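Local coordinates for Lin0012 protein (Listeria innocua, PDB 3K17) that probably phosphorylates phosphomevalonate with ATP in the mevalonate route to isopentenyl diphosphate, as a member of the GHMP kinase family, at residues Ile173-Phe178 with Pro201-Glu206; Lys6-Ile11 with Thr40-Asp45; Val230-Ala235 with Ala288-Glu293. One frame throughout, in Å; residues are numbered along the deposited sequence.

In the fold
Contacts 1 and 2 are antiparallel strand pairs of the same mixed sheet, their centres about 28 Å apart, whereas contact 3 joins a helix to an interhelical loop on the other side of the chain's centre from contact 2, about 38 Å away between centres. None of the three is wholly core or wholly surface. In contacts 1 and 2 backbone hydrogen bonds zip the strands together; one sheet face carries apolar residues under helices, and the other is mostly polar. Contact 3 buries much less area and relies mainly on aliphatic packing, with no hydrogen bond between its segments. The helix of contact 3 also meets a second subunit, while contacts 1 and 2 touch no other chain of the assembly.

Contact 1: residues Ile173-Phe178 with Pro201-Glu206; sequences IAYTTF and PMLQIE
With CG anti to the backbone N in both residues (chi1 175° in Y175, 177° in L203), the Y175 ring and the L203 branch lean together, and CE1 of Y175 comes 3.8 Å from CD1 of L203. Y175 lies in strand 173-176, antiparallel to 204-206, and L203 immediately precedes the latter; the connection runs through helices 180-187 and 192-197. I205 CG1 meets the edge of the same ring, 4.0 Å from Y175 CD1, and its CG2 lies beside I173 CD1. Aliphatic and aromatic residues suit this face because helices 141-156 and 162-169 cover it; the tyrosine hydroxyl reaches S160 O. Four backbone bonds join the strands. The one between T176 N and Q204 O is 2.8 Å long, while the return bond from Q204 N to T176 O stretches to 3.2 Å where the pairing ends. A174, T176, Q204 and E206 occupy the other face. A174 is small enough for the E206 chain to extend past it, with CB atoms 4.1 Å apart, and the carboxylate goes on to H263. T176 turns its two branches to different neighbours: OG1 hydrogen-bonds with T29 OG1, while CG2 packs 3.3 Å from M202 O.

Contact 2: residues Lys6-Ile11 with Thr40-Asp45; sequences KLQVKI and TLTLED
The K10 and T40 side chains run alongside each other in a common direction, and a bend in the lysine chain (chi3 97°, chi4 63°) carries its ammonium back so that NZ donates to T40 OG1 over 3.0 Å. Threonine suits the position: while OG1 accepts, its methyl CG2 lies 3.8 Å from CG of Q8, whose chain slants across it. K6 and E44 are also aligned, but with a different result. The final lysine torsion turns the ammonium aside, and NZ of K6 stands 4.3 Å from OE1 of E44; at that distance the opposite charges are beyond a salt bridge, though they probably still attract weakly. T42 lies between these pairs in the polar row, its CG2 3.8 Å from K6 CD. The opposite face is apolar. There L7 sits against L43, CB to CB 4.3 Å, and V9 against L41; both are hydrogen-bonded pairs of the antiparallel ladder, each closed by two backbone bonds, such as L7 N to L43 O at 2.8 Å. Branched aliphatic residues fit because a helix packs on this side: L41 touches A130 of helix 119-135, and I11 touches V125 and A126. Strand 355-357 hydrogen-bonds along the far edge of 6-11, at Q8 and K10, and strand 99-105 along that of 40-45, at T40 and T42.

Contact 3: residues Val230-Ala235 with Ala288-Glu293; sequences VSQIHA and AGVNIE
The flat group here is the side-chain amide of Q232, and V290 approaches one of its faces. V290 CG2 stands above that face, 4.1 Å from Q232 CD, whereas CG1 meets the oxygen obliquely, 3.8 Å from Q232 OE1. G289 O lies on the same side of the amide plane but is 4.5 Å from Q232 NE2, too far for a bond; the other face is turned from the 288-293 loop. A glutamine fits this partly exposed position because its CB packs as hydrocarbon while its amide keeps a polar end: CB of Q232 makes the nearest approach, 3.6 Å from V290 CG2. The next residue, I233, brings the tip of its chain inward. Its CD1 touches both V290 CG2, at 3.7 Å, and A288 CB, at 3.9 Å, and the isoleucine and valine side chains cross at about a right angle. The loop owes its shape to a Schellman motif ending helix 267-288, with G289 at positive phi (72°), a conformation that glycine takes easily. It directs V290 back toward helix 226-239, where L229 also touches it, while A288 meets F236. An inverse gamma turn centred on N291 follows, closed by I292 N to V290 O at 2.8 Å, and I292 joins I233 on Y21. Q232 also packs on E239 of a second subunit. Between helix and loop, methyl groups meet carbon and the amide oxygen; none of these contacts is directional, and burial of apolar surface is probably the main gain.

Contact 1: residues Ile173-Phe178 with Pro201-Glu206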
loop_
_atom_site.group_PDB
_atom_site.type_symbol
_atom_site.label_atom_id
_atom_site.label_comp_id
_atom_site.label_asym_id
_atom_site.label_seq_id
_atom_site.Cartn_x
_atom_site.Cartn_y
_atom_site.Cartn_z
ATOM N N ILE A 173 41.849 -23.295 4.262
ATOM C CA ILE A 173 41.566 -23.054 5.672
ATOM C C ILE A 173 40.605 -24.043 6.313
ATOM O O ILE A 173 39.810 -24.711 5.642
ATOM C CB ILE A 173 40.941 -21.655 5.917
ATOM C CG1 ILE A 173 39.590 -21.561 5.198
ATOM C CG2 ILE A 173 41.884 -20.558 5.443
ATOM C CD1 ILE A 173 38.730 -20.364 5.613
ATOM N N ALA A 174 40.698 -24.112 7.636
ATOM C CA ALA A 174 39.805 -24.909 8.443
ATOM C C ALA A 174 39.018 -23.780 9.105
ATOM O O ALA A 174 39.580 -22.978 9.859
ATOM C CB ALA A 174 40.573 -25.702 9.480
ATOM N N TYR A 175 37.729 -23.692 8.799
ATOM C CA TYR A 175 36.892 -22.637 9.363
ATOM C C TYR A 175 35.944 -23.170 10.424
ATOM O O TYR A 175 35.199 -24.122 10.177
ATOM C CB TYR A 175 36.062 -21.978 8.257
ATOM C CG TYR A 175 35.074 -20.963 8.786
ATOM C CD1 TYR A 175 35.505 -19.722 9.243
ATOM C CD2 TYR A 175 33.710 -21.259 8.868
ATOM C CE1 TYR A 175 34.606 -18.793 9.771
ATOM C CE2 TYR A 175 32.803 -20.336 9.397
ATOM C CZ TYR A 175 33.259 -19.104 9.846
ATOM O OH TYR A 175 32.374 -18.184 10.367
ATOM N N THR A 176 35.966 -22.559 11.601
ATOM C CA THR A 176 35.078 -22.970 12.676
ATOM C C THR A 176 34.110 -21.835 12.985
ATOM O O THR A 176 34.495 -20.778 13.494
ATOM C CB THR A 176 35.862 -23.347 13.943
ATOM O OG1 THR A 176 36.762 -24.416 13.634
ATOM C CG2 THR A 176 34.907 -23.791 15.045
ATOM N N THR A 177 32.847 -22.084 12.674
ATOM C CA THR A 177 31.771 -21.119 12.837
ATOM C C THR A 177 31.638 -20.502 14.221
ATOM O O THR A 177 31.622 -21.204 15.230
ATOM C CB THR A 177 30.425 -21.764 12.450
ATOM O OG1 THR A 177 30.575 -22.448 11.197
ATOM C CG2 THR A 177 29.332 -20.699 12.326
ATOM N N PHE A 178 31.528 -19.177 14.251
ATOM C CA PHE A 178 31.373 -18.436 15.494
ATOM C C PHE A 178 29.999 -18.731 16.082
ATOM O O PHE A 178 29.152 -19.340 15.426
ATOM C CB PHE A 178 31.524 -16.936 15.222
ATOM C CG PHE A 178 30.568 -16.407 14.179
ATOM C CD1 PHE A 178 29.243 -16.131 14.500
ATOM C CD2 PHE A 178 30.999 -16.184 12.875
ATOM C CE1 PHE A 178 28.355 -15.632 13.531
ATOM C CE2 PHE A 178 30.120 -15.689 11.900
ATOM C CZ PHE A 178 28.801 -15.415 12.231
ATOM N N PRO A 201 32.997 -15.858 20.443
ATOM C CA PRO A 201 33.120 -17.256 20.858
ATOM C C PRO A 201 33.044 -18.281 19.731
ATOM O O PRO A 201 32.279 -18.123 18.772
ATOM C CB PRO A 201 31.992 -17.424 21.886
ATOM C CG PRO A 201 31.078 -16.250 21.641
ATOM C CD PRO A 201 32.001 -15.148 21.261
HETATM N N MSE A 202 33.871 -19.318 19.867
HETATM C CA MSE A 202 33.954 -20.437 18.931
HETATM C C MSE A 202 34.615 -20.178 17.590
HETATM O O MSE A 202 35.010 -21.117 16.898
HETATM C CB MSE A 202 32.567 -21.007 18.693
HETATM C CG MSE A 202 31.975 -21.640 19.921
HETATM SE SE MSE A 202 30.161 -22.150 19.630
HETATM C CE MSE A 202 29.439 -21.620 21.345
ATOM N N LEU A 203 34.743 -18.911 17.221
ATOM C CA LEU A 203 35.342 -18.569 15.944
ATOM C C LEU A 203 36.811 -18.952 15.833
ATOM O O LEU A 203 37.610 -18.656 16.714
ATOM C CB LEU A 203 35.212 -17.067 15.688
ATOM C CG LEU A 203 35.865 -16.580 14.395
ATOM C CD1 LEU A 203 35.097 -17.139 13.203
ATOM C CD2 LEU A 203 35.881 -15.049 14.362
ATOM N N GLN A 204 37.161 -19.621 14.743
ATOM C CA GLN A 204 38.548 -19.978 14.500
ATOM C C GLN A 204 38.776 -20.134 13.012
ATOM O O GLN A 204 38.013 -20.803 12.318
ATOM C CB GLN A 204 38.947 -21.275 15.212
ATOM C CG GLN A 204 40.465 -21.456 15.245
ATOM C CD GLN A 204 40.913 -22.785 15.833
ATOM O OE1 GLN A 204 40.511 -23.159 16.936
ATOM N NE2 GLN A 204 41.759 -23.499 15.099
ATOM N N ILE A 205 39.830 -19.502 12.523
ATOM C CA ILE A 205 40.174 -19.575 11.119
ATOM C C ILE A 205 41.628 -20.015 11.040
ATOM O O ILE A 205 42.539 -19.233 11.293
ATOM C CB ILE A 205 39.985 -18.205 10.438
ATOM C CG1 ILE A 205 38.571 -17.680 10.734
ATOM C CG2 ILE A 205 40.205 -18.331 8.944
ATOM C CD1 ILE A 205 38.279 -16.310 10.140
ATOM N N GLU A 206 41.833 -21.277 10.688
ATOM C CA GLU A 206 43.171 -21.838 10.602
ATOM C C GLU A 206 43.685 -22.017 9.183
ATOM O O GLU A 206 43.039 -22.662 8.357
ATOM C CB GLU A 206 43.209 -23.200 11.300
ATOM C CG GLU A 206 44.598 -23.819 11.324
ATOM C CD GLU A 206 44.594 -25.253 11.818
ATOM O OE1 GLU A 206 43.573 -25.686 12.386
ATOM O OE2 GLU A 206 45.620 -25.941 11.639
#

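Contact 2: residues Lys6-Ile11 with Thr40-Asp45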
loop_
_atom_site.group_PDB
_atom_site.type_symbol
_atom_site.label_atom_id
_atom_site.label_comp_id
_atom_site.label_asym_id
_atom_site.label_seq_id
_atom_site.Cartn_x
_atom_site.Cartn_y
_atom_site.Cartn_z
ATOM N N LYS A 6 45.260 4.217 -8.923
ATOM C CA LYS A 6 44.054 3.534 -8.487
ATOM C C LYS A 6 44.421 2.366 -7.585
ATOM O O LYS A 6 45.530 1.842 -7.655
ATOM C CB LYS A 6 43.268 3.018 -9.693
ATOM C CG LYS A 6 42.777 4.102 -10.634
ATOM C CD LYS A 6 41.857 3.518 -11.690
ATOM C CE LYS A 6 41.431 4.561 -12.715
ATOM N NZ LYS A 6 42.579 5.034 -13.538
ATOM N N LEU A 7 43.486 1.969 -6.732
ATOM C CA LEU A 7 43.694 0.848 -5.829
ATOM C C LEU A 7 42.964 -0.359 -6.412
ATOM O O LEU A 7 41.765 -0.290 -6.693
ATOM C CB LEU A 7 43.134 1.187 -4.446
ATOM C CG LEU A 7 42.991 0.062 -3.421
ATOM C CD1 LEU A 7 44.342 -0.583 -3.151
ATOM C CD2 LEU A 7 42.402 0.635 -2.136
ATOM N N GLN A 8 43.683 -1.458 -6.614
ATOM C CA GLN A 8 43.068 -2.661 -7.168
ATOM C C GLN A 8 43.029 -3.779 -6.139
ATOM O O GLN A 8 44.060 -4.151 -5.576
ATOM C CB GLN A 8 43.831 -3.157 -8.400
ATOM C CG GLN A 8 43.140 -4.327 -9.101
ATOM C CD GLN A 8 44.063 -5.117 -10.014
ATOM O OE1 GLN A 8 44.978 -5.802 -9.553
ATOM N NE2 GLN A 8 43.827 -5.026 -11.315
ATOM N N VAL A 9 41.838 -4.311 -5.892
ATOM C CA VAL A 9 41.666 -5.404 -4.935
ATOM C C VAL A 9 41.114 -6.634 -5.653
ATOM O O VAL A 9 40.084 -6.565 -6.324
ATOM C CB VAL A 9 40.691 -5.013 -3.800
ATOM C CG1 VAL A 9 40.386 -6.231 -2.927
ATOM C CG2 VAL A 9 41.294 -3.884 -2.953
ATOM N N LYS A 10 41.809 -7.755 -5.524
ATOM C CA LYS A 10 41.364 -8.989 -6.146
ATOM C C LYS A 10 41.066 -10.000 -5.060
ATOM O O LYS A 10 41.953 -10.386 -4.295
ATOM C CB LYS A 10 42.424 -9.550 -7.097
ATOM C CG LYS A 10 42.822 -8.589 -8.201
ATOM C CD LYS A 10 43.849 -9.208 -9.142
ATOM C CE LYS A 10 43.191 -9.783 -10.379
ATOM N NZ LYS A 10 42.526 -8.712 -11.189
ATOM N N ILE A 11 39.803 -10.412 -5.002
ATOM C CA ILE A 11 39.338 -11.380 -4.024
ATOM C C ILE A 11 39.039 -12.684 -4.742
ATOM O O ILE A 11 38.269 -12.726 -5.724
ATOM C CB ILE A 11 38.056 -10.891 -3.311
ATOM C CG1 ILE A 11 38.303 -9.520 -2.676
ATOM C CG2 ILE A 11 37.634 -11.892 -2.256
ATOM C CD1 ILE A 11 39.523 -9.468 -1.727
ATOM N N THR A 40 37.201 -8.391 -8.932
ATOM C CA THR A 40 38.180 -7.308 -8.895
ATOM C C THR A 40 37.487 -5.990 -8.595
ATOM O O THR A 40 36.564 -5.592 -9.302
ATOM C CB THR A 40 38.918 -7.176 -10.246
ATOM O OG1 THR A 40 39.593 -8.401 -10.539
ATOM C CG2 THR A 40 39.941 -6.047 -10.195
ATOM N N LEU A 41 37.921 -5.319 -7.535
ATOM C CA LEU A 41 37.340 -4.032 -7.171
ATOM C C LEU A 41 38.412 -2.950 -7.343
ATOM O O LEU A 41 39.459 -2.992 -6.693
ATOM C CB LEU A 41 36.836 -4.070 -5.717
ATOM C CG LEU A 41 35.948 -2.892 -5.299
ATOM C CD1 LEU A 41 35.169 -3.243 -4.049
ATOM C CD2 LEU A 41 36.802 -1.640 -5.077
ATOM N N THR A 42 38.153 -1.998 -8.238
ATOM C CA THR A 42 39.087 -0.903 -8.488
ATOM C C THR A 42 38.534 0.364 -7.833
ATOM O O THR A 42 37.402 0.778 -8.110
ATOM C CB THR A 42 39.287 -0.697 -10.006
ATOM O OG1 THR A 42 39.747 -1.925 -10.589
ATOM C CG2 THR A 42 40.319 0.395 -10.278
ATOM N N LEU A 43 39.326 0.961 -6.948
ATOM C CA LEU A 43 38.912 2.158 -6.222
ATOM C C LEU A 43 39.793 3.360 -6.515
ATOM O O LEU A 43 41.009 3.235 -6.650
ATOM C CB LEU A 43 38.915 1.883 -4.712
ATOM C CG LEU A 43 38.661 3.045 -3.742
ATOM C CD1 LEU A 43 38.211 2.490 -2.409
ATOM C CD2 LEU A 43 39.929 3.898 -3.563
ATOM N N GLU A 44 39.174 4.529 -6.596
ATOM C CA GLU A 44 39.909 5.753 -6.869
ATOM C C GLU A 44 39.147 6.928 -6.277
ATOM O O GLU A 44 37.951 6.823 -6.006
ATOM C CB GLU A 44 40.058 5.943 -8.380
ATOM C CG GLU A 44 38.757 6.273 -9.081
ATOM C CD GLU A 44 38.842 6.132 -10.588
ATOM O OE1 GLU A 44 39.007 4.993 -11.072
ATOM O OE2 GLU A 44 38.741 7.162 -11.291
ATOM N N ASP A 45 39.840 8.042 -6.067
ATOM C CA ASP A 45 39.192 9.231 -5.530
ATOM C C ASP A 45 38.326 9.796 -6.638
ATOM O O ASP A 45 38.639 9.642 -7.814
ATOM C CB ASP A 45 40.222 10.285 -5.119
ATOM C CG ASP A 45 41.149 9.802 -4.021
ATOM O OD1 ASP A 45 40.647 9.338 -2.971
ATOM O OD2 ASP A 45 42.383 9.895 -4.206
#

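Contact 3: residues Val230-Ala235 with Ala288-Glu293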
loop_
_atom_site.group_PDB
_atom_site.type_symbol
_atom_site.label_atom_id
_atom_site.label_comp_id
_atom_site.label_asym_id
_atom_site.label_seq_id
_atom_site.Cartn_x
_atom_site.Cartn_y
_atom_site.Cartn_z
ATOM N N VAL A 230 18.607 -24.957 1.373
ATOM C CA VAL A 230 18.861 -24.604 2.760
ATOM C C VAL A 230 17.577 -24.641 3.586
ATOM O O VAL A 230 17.557 -25.194 4.685
ATOM C CB VAL A 230 19.490 -23.199 2.871
ATOM C CG1 VAL A 230 19.673 -22.821 4.327
ATOM C CG2 VAL A 230 20.828 -23.181 2.160
ATOM N N SER A 231 16.506 -24.057 3.057
ATOM C CA SER A 231 15.236 -24.034 3.772
ATOM C C SER A 231 14.719 -25.455 3.993
ATOM O O SER A 231 14.163 -25.763 5.048
ATOM C CB SER A 231 14.198 -23.214 3.000
ATOM O OG SER A 231 13.850 -23.833 1.775
ATOM N N GLN A 232 14.907 -26.320 3.002
ATOM C CA GLN A 232 14.457 -27.699 3.125
ATOM C C GLN A 232 15.218 -28.405 4.247
ATOM O O GLN A 232 14.619 -29.112 5.058
ATOM C CB GLN A 232 14.653 -28.447 1.801
ATOM C CG GLN A 232 13.775 -27.932 0.665
ATOM C CD GLN A 232 14.029 -28.643 -0.656
ATOM O OE1 GLN A 232 15.168 -28.724 -1.125
ATOM N NE2 GLN A 232 12.966 -29.156 -1.266
ATOM N N ILE A 233 16.533 -28.199 4.296
ATOM C CA ILE A 233 17.360 -28.825 5.323
ATOM C C ILE A 233 17.027 -28.295 6.718
ATOM O O ILE A 233 16.943 -29.064 7.675
ATOM C CB ILE A 233 18.872 -28.612 5.047
ATOM C CG1 ILE A 233 19.270 -29.304 3.740
ATOM C CG2 ILE A 233 19.703 -29.190 6.193
ATOM C CD1 ILE A 233 19.051 -30.806 3.751
ATOM N N HIS A 234 16.836 -26.986 6.839
ATOM C CA HIS A 234 16.509 -26.407 8.134
ATOM C C HIS A 234 15.208 -27.015 8.649
ATOM O O HIS A 234 15.072 -27.302 9.839
ATOM C CB HIS A 234 16.351 -24.894 8.027
ATOM C CG HIS A 234 16.056 -24.232 9.337
ATOM N ND1 HIS A 234 16.994 -24.122 10.341
ATOM C CD2 HIS A 234 14.919 -23.680 9.822
ATOM C CE1 HIS A 234 16.447 -23.530 11.388
ATOM N NE2 HIS A 234 15.189 -23.252 11.100
ATOM N N ALA A 235 14.253 -27.207 7.746
ATOM C CA ALA A 235 12.971 -27.789 8.115
ATOM C C ALA A 235 13.183 -29.242 8.514
ATOM O O ALA A 235 12.567 -29.730 9.461
ATOM C CB ALA A 235 11.996 -27.701 6.953
ATOM N N ALA A 288 16.169 -36.131 4.029
ATOM C CA ALA A 288 15.455 -34.859 3.980
ATOM C C ALA A 288 14.672 -34.662 2.687
ATOM O O ALA A 288 13.874 -33.729 2.573
ATOM C CB ALA A 288 16.441 -33.707 4.167
ATOM N N GLY A 289 14.898 -35.537 1.714
ATOM C CA GLY A 289 14.210 -35.396 0.447
ATOM C C GLY A 289 14.787 -34.210 -0.303
ATOM O O GLY A 289 14.069 -33.477 -0.981
ATOM N N VAL A 290 16.093 -34.014 -0.164
ATOM C CA VAL A 290 16.786 -32.917 -0.825
ATOM C C VAL A 290 17.819 -33.478 -1.789
ATOM O O VAL A 290 18.686 -34.264 -1.400
ATOM C CB VAL A 290 17.506 -32.009 0.186
ATOM C CG1 VAL A 290 18.239 -30.895 -0.547
ATOM C CG2 VAL A 290 16.498 -31.429 1.173
ATOM N N ASN A 291 17.724 -33.064 -3.046
ATOM C CA ASN A 291 18.635 -33.536 -4.075
ATOM C C ASN A 291 20.002 -32.855 -4.005
ATOM O O ASN A 291 20.344 -32.042 -4.868
ATOM C CB ASN A 291 17.998 -33.322 -5.451
ATOM C CG ASN A 291 18.877 -33.805 -6.582
ATOM O OD1 ASN A 291 19.503 -34.860 -6.489
ATOM N ND2 ASN A 291 18.918 -33.039 -7.669
ATOM N N ILE A 292 20.780 -33.187 -2.975
ATOM C CA ILE A 292 22.109 -32.604 -2.813
ATOM C C ILE A 292 23.032 -33.132 -3.902
ATOM O O ILE A 292 23.600 -32.364 -4.680
ATOM C CB ILE A 292 22.713 -32.937 -1.434
ATOM C CG1 ILE A 292 21.835 -32.345 -0.328
ATOM C CG2 ILE A 292 24.131 -32.389 -1.342
ATOM C CD1 ILE A 292 22.306 -32.666 1.071
ATOM N N GLU A 293 23.187 -34.446 -3.963
ATOM C CA GLU A 293 24.027 -35.021 -4.995
ATOM C C GLU A 293 23.171 -35.325 -6.222
ATOM O O GLU A 293 22.453 -36.323 -6.262
ATOM C CB GLU A 293 24.703 -36.295 -4.495
ATOM C CG GLU A 293 25.657 -36.906 -5.507
ATOM C CD GLU A 293 26.510 -37.996 -4.908
ATOM O OE1 GLU A 293 27.424 -37.670 -4.118
ATOM O OE2 GLU A 293 26.262 -39.180 -5.217
#